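Local coordinates for KaiC domain-containing protein (Pyrococcus horikoshii, PDB 2ZTS) that binds ADP between neighbouring subunits of its assembly and, as a KaiC-like member of the P-loop NTPases, probably hydrolyses ATP, at residues F19-V33 with V218-M230. Residues are numbered along the deposited sequence; the frame is centred on the assembly and turned at random.
Sequences FDELIEGGFPEGTTV and VLIRKMRETRHSM. With ADP (adenosine-5'-diphosphate), chain D.
Glu24 and Arg227 meet where the segment 19-33 supports the loop after strand 214-223, which in this KaiC-like P-loop NTPase fold reaches an ADP held by the P-loop of a neighbouring subunit. Glu24 OE2 accepts the Arg227 backbone N-H nearly along its C-O axis (2.7 Å), while Arg227 CB rests against the adenine C2 of ADP; an extended glutamate is long enough to span this gap from the type I' turn 23-26. Nearby, Ser229 N donates to Leu22 O at 3.1 Å. On strand 214-223, Ile220 CD1 presses on Leu22 CB, a tight 3.3 Å, and also touches Ile23 CG2; branched and aliphatic residues suit this buried side. Met223, present as selenomethionine, has CG anti to the backbone N (chi1 -176°) and then bends twice, which brings CE to the edge of the Phe27 ring, 3.9 Å from CD1; the selenium also lies at that ring's edge, making a Met-aromatic contact. The backbone N of Met223 meanwhile binds ADP O3' at 3.0 Å, so one residue joins the core to the ribose. Pro28 lays CG against Arg224 O, its compact ring fitting beside the type II turn 223-226, whose Thr226 OG1 also bonds that carbonyl. Arg224 NE donates a weak bond (3.4 Å) to Thr31 OG1, which lies near the guanidinium plane and itself donates to Pro28 O. With a valine in place of Thr31, Arg224 NE would probably lose this weak acceptor and Pro28 O would keep only the Thr31 amide of its two donors. Farther out, Arg224 pairs with Glu77 of the neighbouring subunit and with Glu225, itself paired with Arg76 of that subunit. In the type II turn 28-31, Thr31 OG1 and Thr31 N approach Pro28 O from the same face of its plane, the hydroxyl at 2.5 Å.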
loop_
_atom_site.group_PDB
_atom_site.type_symbol
_atom_site.label_atom_id
_atom_site.label_comp_id
_atom_site.label_asym_id
_atom_site.label_seq_id
_atom_site.Cartn_x
_atom_site.Cartn_y
_atom_site.Cartn_z
ATOM N N PHE C 19 -3.871 21.025 -31.012
ATOM C CA PHE C 19 -3.310 19.729 -30.671
ATOM C C PHE C 19 -2.416 19.102 -31.716
ATOM O O PHE C 19 -1.411 18.482 -31.375
ATOM C CB PHE C 19 -4.448 18.739 -30.352
ATOM C CG PHE C 19 -3.977 17.506 -29.706
ATOM C CD1 PHE C 19 -3.488 17.549 -28.394
ATOM C CD2 PHE C 19 -4.004 16.296 -30.376
ATOM C CE1 PHE C 19 -3.010 16.437 -27.794
ATOM C CE2 PHE C 19 -3.565 15.157 -29.760
ATOM C CZ PHE C 19 -3.065 15.218 -28.456
ATOM N N ASP C 20 -2.793 19.194 -32.985
ATOM C CA ASP C 20 -2.031 18.509 -34.036
ATOM C C ASP C 20 -0.598 18.977 -34.066
ATOM O O ASP C 20 0.286 18.191 -34.305
ATOM C CB ASP C 20 -2.667 18.681 -35.422
ATOM C CG ASP C 20 -4.001 17.988 -35.530
ATOM O OD1 ASP C 20 -4.275 17.074 -34.718
ATOM O OD2 ASP C 20 -4.849 18.320 -36.397
ATOM N N GLU C 21 -0.375 20.250 -33.791
ATOM C CA GLU C 21 0.988 20.805 -33.723
ATOM C C GLU C 21 1.898 20.134 -32.686
ATOM O O GLU C 21 3.094 20.316 -32.738
ATOM C CB GLU C 21 0.988 22.359 -33.493
ATOM C CG GLU C 21 -0.095 22.958 -32.607
ATOM C CD GLU C 21 -1.270 23.662 -33.363
ATOM O OE1 GLU C 21 -2.283 22.979 -33.712
ATOM O OE2 GLU C 21 -1.231 24.906 -33.550
ATOM N N LEU C 22 1.330 19.392 -31.735
ATOM C CA LEU C 22 2.108 18.673 -30.729
ATOM C C LEU C 22 2.591 17.322 -31.238
ATOM O O LEU C 22 3.478 16.736 -30.635
ATOM C CB LEU C 22 1.293 18.497 -29.416
ATOM C CG LEU C 22 0.652 19.761 -28.820
ATOM C CD1 LEU C 22 -0.047 19.533 -27.531
ATOM C CD2 LEU C 22 1.671 20.836 -28.657
ATOM N N ILE C 23 2.020 16.825 -32.331
ATOM C CA ILE C 23 2.264 15.474 -32.802
ATOM C C ILE C 23 2.456 15.433 -34.336
ATOM O O ILE C 23 2.028 14.500 -35.012
ATOM C CB ILE C 23 1.129 14.500 -32.331
ATOM C CG1 ILE C 23 -0.244 15.046 -32.666
ATOM C CG2 ILE C 23 1.198 14.322 -30.861
ATOM C CD1 ILE C 23 -1.345 13.997 -32.757
ATOM N N GLU C 24 3.162 16.456 -34.827
ATOM C CA GLU C 24 3.600 16.634 -36.209
ATOM C C GLU C 24 2.458 16.560 -37.215
ATOM O O GLU C 24 2.616 16.013 -38.278
ATOM C CB GLU C 24 4.711 15.641 -36.552
ATOM C CG GLU C 24 6.038 15.801 -35.802
ATOM C CD GLU C 24 7.085 14.826 -36.358
ATOM O OE1 GLU C 24 7.508 14.990 -37.530
ATOM O OE2 GLU C 24 7.458 13.855 -35.679
ATOM N N GLY C 25 1.299 17.101 -36.868
ATOM C CA GLY C 25 0.141 17.178 -37.766
ATOM C C GLY C 25 -0.984 16.191 -37.465
ATOM O O GLY C 25 -2.064 16.292 -38.043
ATOM N N GLY C 26 -0.797 15.233 -36.560
ATOM C CA GLY C 26 -1.860 14.254 -36.300
ATOM C C GLY C 26 -1.353 12.895 -35.934
ATOM O O GLY C 26 -0.139 12.712 -35.860
ATOM N N PHE C 27 -2.275 11.963 -35.635
ATOM C CA PHE C 27 -1.915 10.608 -35.265
ATOM C C PHE C 27 -1.488 9.781 -36.493
ATOM O O PHE C 27 -2.246 9.722 -37.475
ATOM C CB PHE C 27 -3.088 9.855 -34.635
ATOM C CG PHE C 27 -3.748 10.550 -33.507
ATOM C CD1 PHE C 27 -3.109 10.661 -32.263
ATOM C CD2 PHE C 27 -5.044 11.034 -33.636
ATOM C CE1 PHE C 27 -3.748 11.256 -31.178
ATOM C CE2 PHE C 27 -5.690 11.653 -32.520
ATOM C CZ PHE C 27 -5.012 11.768 -31.302
ATOM N N PRO C 28 -0.356 9.063 -36.422
ATOM C CA PRO C 28 -0.048 8.103 -37.486
ATOM C C PRO C 28 -1.252 7.205 -37.704
ATOM O O PRO C 28 -1.813 6.608 -36.758
ATOM C CB PRO C 28 1.146 7.299 -36.946
ATOM C CG PRO C 28 1.787 8.123 -35.900
ATOM C CD PRO C 28 0.688 9.082 -35.367
ATOM N N GLU C 29 -1.641 7.083 -38.967
ATOM C CA GLU C 29 -2.736 6.205 -39.359
ATOM C C GLU C 29 -2.548 4.789 -38.825
ATOM O O GLU C 29 -1.480 4.218 -38.892
ATOM C CB GLU C 29 -2.870 6.236 -40.926
ATOM C CG GLU C 29 -4.078 5.510 -41.475
ATOM C CD GLU C 29 -4.265 5.682 -43.004
ATOM O OE1 GLU C 29 -3.447 6.387 -43.671
ATOM O OE2 GLU C 29 -5.264 5.114 -43.533
ATOM N N GLY C 30 -3.601 4.205 -38.270
ATOM C CA GLY C 30 -3.525 2.854 -37.773
ATOM C C GLY C 30 -3.159 2.745 -36.269
ATOM O O GLY C 30 -3.222 1.644 -35.726
ATOM N N THR C 31 -2.797 3.842 -35.614
ATOM C CA THR C 31 -2.334 3.806 -34.175
ATOM C C THR C 31 -3.483 3.568 -33.186
ATOM O O THR C 31 -4.543 4.104 -33.362
ATOM C CB THR C 31 -1.729 5.163 -33.768
ATOM O OG1 THR C 31 -0.755 5.562 -34.701
ATOM C CG2 THR C 31 -0.924 5.042 -32.500
ATOM N N THR C 32 -3.269 2.772 -32.145
ATOM C CA THR C 32 -4.146 2.773 -30.957
ATOM C C THR C 32 -3.595 3.680 -29.872
ATOM O O THR C 32 -2.461 3.461 -29.410
ATOM C CB THR C 32 -4.240 1.389 -30.457
ATOM O OG1 THR C 32 -4.835 0.618 -31.490
ATOM C CG2 THR C 32 -5.242 1.271 -29.201
ATOM N N VAL C 33 -4.340 4.722 -29.519
ATOM C CA VAL C 33 -3.952 5.748 -28.537
ATOM C C VAL C 33 -4.765 5.550 -27.276
ATOM O O VAL C 33 -5.989 5.476 -27.350
ATOM C CB VAL C 33 -4.244 7.123 -29.059
ATOM C CG1 VAL C 33 -3.792 8.223 -28.091
ATOM C CG2 VAL C 33 -3.524 7.323 -30.443
ATOM N N VAL C 218 -3.022 18.895 -20.770
ATOM C CA VAL C 218 -2.741 17.695 -21.584
ATOM C C VAL C 218 -1.244 17.497 -21.751
ATOM O O VAL C 218 -0.473 18.456 -21.873
ATOM C CB VAL C 218 -3.452 17.755 -22.953
ATOM C CG1 VAL C 218 -3.035 19.009 -23.744
ATOM C CG2 VAL C 218 -3.165 16.553 -23.769
ATOM N N LEU C 219 -0.827 16.240 -21.753
ATOM C CA LEU C 219 0.556 15.887 -22.000
ATOM C C LEU C 219 0.578 14.659 -22.927
ATOM O O LEU C 219 -0.200 13.696 -22.750
ATOM C CB LEU C 219 1.175 15.582 -20.682
ATOM C CG LEU C 219 2.554 15.008 -20.507
ATOM C CD1 LEU C 219 3.574 15.992 -20.910
ATOM C CD2 LEU C 219 2.688 14.693 -19.021
ATOM N N ILE C 220 1.397 14.717 -23.947
ATOM C CA ILE C 220 1.667 13.541 -24.768
ATOM C C ILE C 220 2.865 12.843 -24.218
ATOM O O ILE C 220 3.990 13.336 -24.331
ATOM C CB ILE C 220 1.947 13.930 -26.194
ATOM C CG1 ILE C 220 0.766 14.690 -26.758
ATOM C CG2 ILE C 220 2.226 12.670 -27.050
ATOM C CD1 ILE C 220 1.182 15.925 -27.391
ATOM N N ARG C 221 2.610 11.667 -23.645
ATOM C CA ARG C 221 3.573 10.861 -22.906
ATOM C C ARG C 221 4.326 9.959 -23.874
ATOM O O ARG C 221 5.517 9.766 -23.740
ATOM C CB ARG C 221 2.786 10.085 -21.835
ATOM C CG ARG C 221 3.451 9.016 -21.051
ATOM C CD ARG C 221 4.635 9.467 -20.138
ATOM N NE ARG C 221 4.339 9.182 -18.747
ATOM C CZ ARG C 221 4.870 8.201 -18.017
ATOM N NH1 ARG C 221 5.786 7.340 -18.500
ATOM N NH2 ARG C 221 4.456 8.079 -16.755
ATOM N N LYS C 222 3.623 9.484 -24.904
ATOM C CA LYS C 222 4.128 8.514 -25.866
ATOM C C LYS C 222 3.356 8.689 -27.179
ATOM O O LYS C 222 2.129 8.848 -27.178
ATOM C CB LYS C 222 3.914 7.094 -25.359
ATOM C CG LYS C 222 4.486 6.026 -26.243
ATOM C CD LYS C 222 4.306 4.613 -25.666
ATOM C CE LYS C 222 4.635 3.614 -26.753
ATOM N NZ LYS C 222 5.188 2.353 -26.309
HETATM N N MSE C 223 4.057 8.701 -28.301
HETATM C CA MSE C 223 3.349 8.603 -29.594
HETATM C C MSE C 223 4.295 7.995 -30.597
HETATM O O MSE C 223 5.317 8.588 -30.895
HETATM C CB MSE C 223 2.888 9.963 -30.084
HETATM C CG MSE C 223 2.048 9.950 -31.387
HETATM SE SE MSE C 223 0.329 8.994 -31.078
HETATM C CE MSE C 223 -0.344 10.155 -29.584
ATOM N N ARG C 224 3.958 6.825 -31.116
ATOM C CA ARG C 224 4.866 6.142 -32.012
ATOM C C ARG C 224 5.086 6.966 -33.289
ATOM O O ARG C 224 4.255 7.780 -33.658
ATOM C CB ARG C 224 4.351 4.743 -32.339
ATOM C CG ARG C 224 3.123 4.713 -33.305
ATOM C CD ARG C 224 3.125 3.501 -34.264
ATOM N NE ARG C 224 1.919 3.507 -35.097
ATOM C CZ ARG C 224 1.407 2.467 -35.764
ATOM N NH1 ARG C 224 2.020 1.288 -35.793
ATOM N NH2 ARG C 224 0.279 2.646 -36.446
ATOM N N GLU C 225 6.252 6.782 -33.896
ATOM C CA GLU C 225 6.616 7.412 -35.176
ATOM C C GLU C 225 6.536 8.922 -35.128
ATOM O O GLU C 225 6.310 9.544 -36.135
ATOM C CB GLU C 225 5.713 6.898 -36.339
ATOM C CG GLU C 225 5.730 5.394 -36.567
ATOM C CD GLU C 225 4.630 4.876 -37.528
ATOM O OE1 GLU C 225 3.568 4.402 -37.035
ATOM O OE2 GLU C 225 4.835 4.891 -38.791
ATOM N N THR C 226 6.685 9.533 -33.965
ATOM C CA THR C 226 6.483 10.957 -33.883
ATOM C C THR C 226 7.429 11.590 -32.891
ATOM O O THR C 226 7.499 11.148 -31.763
ATOM C CB THR C 226 5.035 11.236 -33.408
ATOM O OG1 THR C 226 4.104 10.479 -34.176
ATOM C CG2 THR C 226 4.633 12.665 -33.683
ATOM N N ARG C 227 8.072 12.671 -33.289
ATOM C CA ARG C 227 8.825 13.556 -32.400
ATOM C C ARG C 227 7.755 14.495 -31.863
ATOM O O ARG C 227 7.508 15.539 -32.463
ATOM C CB ARG C 227 9.952 14.309 -33.202
ATOM C CG ARG C 227 11.048 15.172 -32.421
ATOM C CD ARG C 227 12.471 15.216 -33.159
ATOM N NE ARG C 227 13.639 15.927 -32.556
ATOM C CZ ARG C 227 14.264 15.647 -31.380
ATOM N NH1 ARG C 227 13.828 14.699 -30.561
ATOM N NH2 ARG C 227 15.335 16.350 -30.999
ATOM N N HIS C 228 7.091 14.086 -30.782
ATOM C CA HIS C 228 6.009 14.890 -30.132
ATOM C C HIS C 228 6.592 15.756 -29.045
ATOM O O HIS C 228 7.554 15.395 -28.428
ATOM C CB HIS C 228 4.866 14.027 -29.498
ATOM C CG HIS C 228 5.342 13.003 -28.502
ATOM N ND1 HIS C 228 6.301 13.259 -27.562
ATOM C CD2 HIS C 228 4.981 11.718 -28.303
ATOM C CE1 HIS C 228 6.536 12.168 -26.850
ATOM N NE2 HIS C 228 5.752 11.214 -27.287
ATOM N N SER C 229 5.942 16.875 -28.775
ATOM C CA SER C 229 6.295 17.731 -27.653
ATOM C C SER C 229 6.149 16.905 -26.356
ATOM O O SER C 229 5.268 16.065 -26.253
ATOM C CB SER C 229 5.350 18.928 -27.657
ATOM O OG SER C 229 5.537 19.732 -26.522
HETATM N N MSE C 230 7.017 17.165 -25.392
HETATM C CA MSE C 230 7.023 16.488 -24.101
HETATM C C MSE C 230 6.572 17.409 -22.959
HETATM O O MSE C 230 6.643 17.001 -21.818
HETATM C CB MSE C 230 8.457 16.030 -23.764
HETATM C CG MSE C 230 9.210 15.225 -24.822
HETATM SE SE MSE C 230 9.044 13.223 -24.568
HETATM C CE MSE C 230 8.127 12.879 -22.793
HETATM P PB ADP D . 8.869 2.343 -24.640
HETATM O O1B ADP D . 9.591 2.364 -23.323
HETATM O O2B ADP D . 7.363 2.480 -24.417
HETATM O O3B ADP D . 9.086 0.981 -25.236
HETATM P PA ADP D . 9.580 3.551 -27.118
HETATM O O1A ADP D . 10.968 3.026 -27.377
HETATM O O2A ADP D . 8.416 2.742 -27.633
HETATM O O3A ADP D . 9.318 3.624 -25.488
HETATM O "O5'" ADP D . 9.683 5.089 -27.492
HETATM C "C5'" ADP D . 8.773 5.671 -28.363
HETATM C "C4'" ADP D . 8.974 7.159 -28.246
HETATM O "O4'" ADP D . 10.085 7.589 -29.002
HETATM C "C3'" ADP D . 7.746 7.916 -28.710
HETATM O "O3'" ADP D . 6.913 8.059 -27.614
HETATM C "C2'" ADP D . 8.357 9.198 -29.164
HETATM O "O2'" ADP D . 8.495 10.128 -28.146
HETATM C "C1'" ADP D . 9.755 8.813 -29.618
HETATM N N9 ADP D . 9.748 8.632 -31.071
HETATM C C8 ADP D . 9.158 7.602 -31.780
HETATM N N7 ADP D . 9.403 7.803 -33.100
HETATM C C5 ADP D . 10.112 8.945 -33.216
HETATM C C6 ADP D . 10.603 9.579 -34.345
HETATM N N6 ADP D . 10.625 8.883 -35.480
HETATM N N1 ADP D . 11.340 10.727 -34.159
HETATM C C2 ADP D . 11.558 11.237 -32.866
HETATM N N3 ADP D . 11.049 10.596 -31.731
HETATM C C4 ADP D . 10.346 9.471 -31.940
#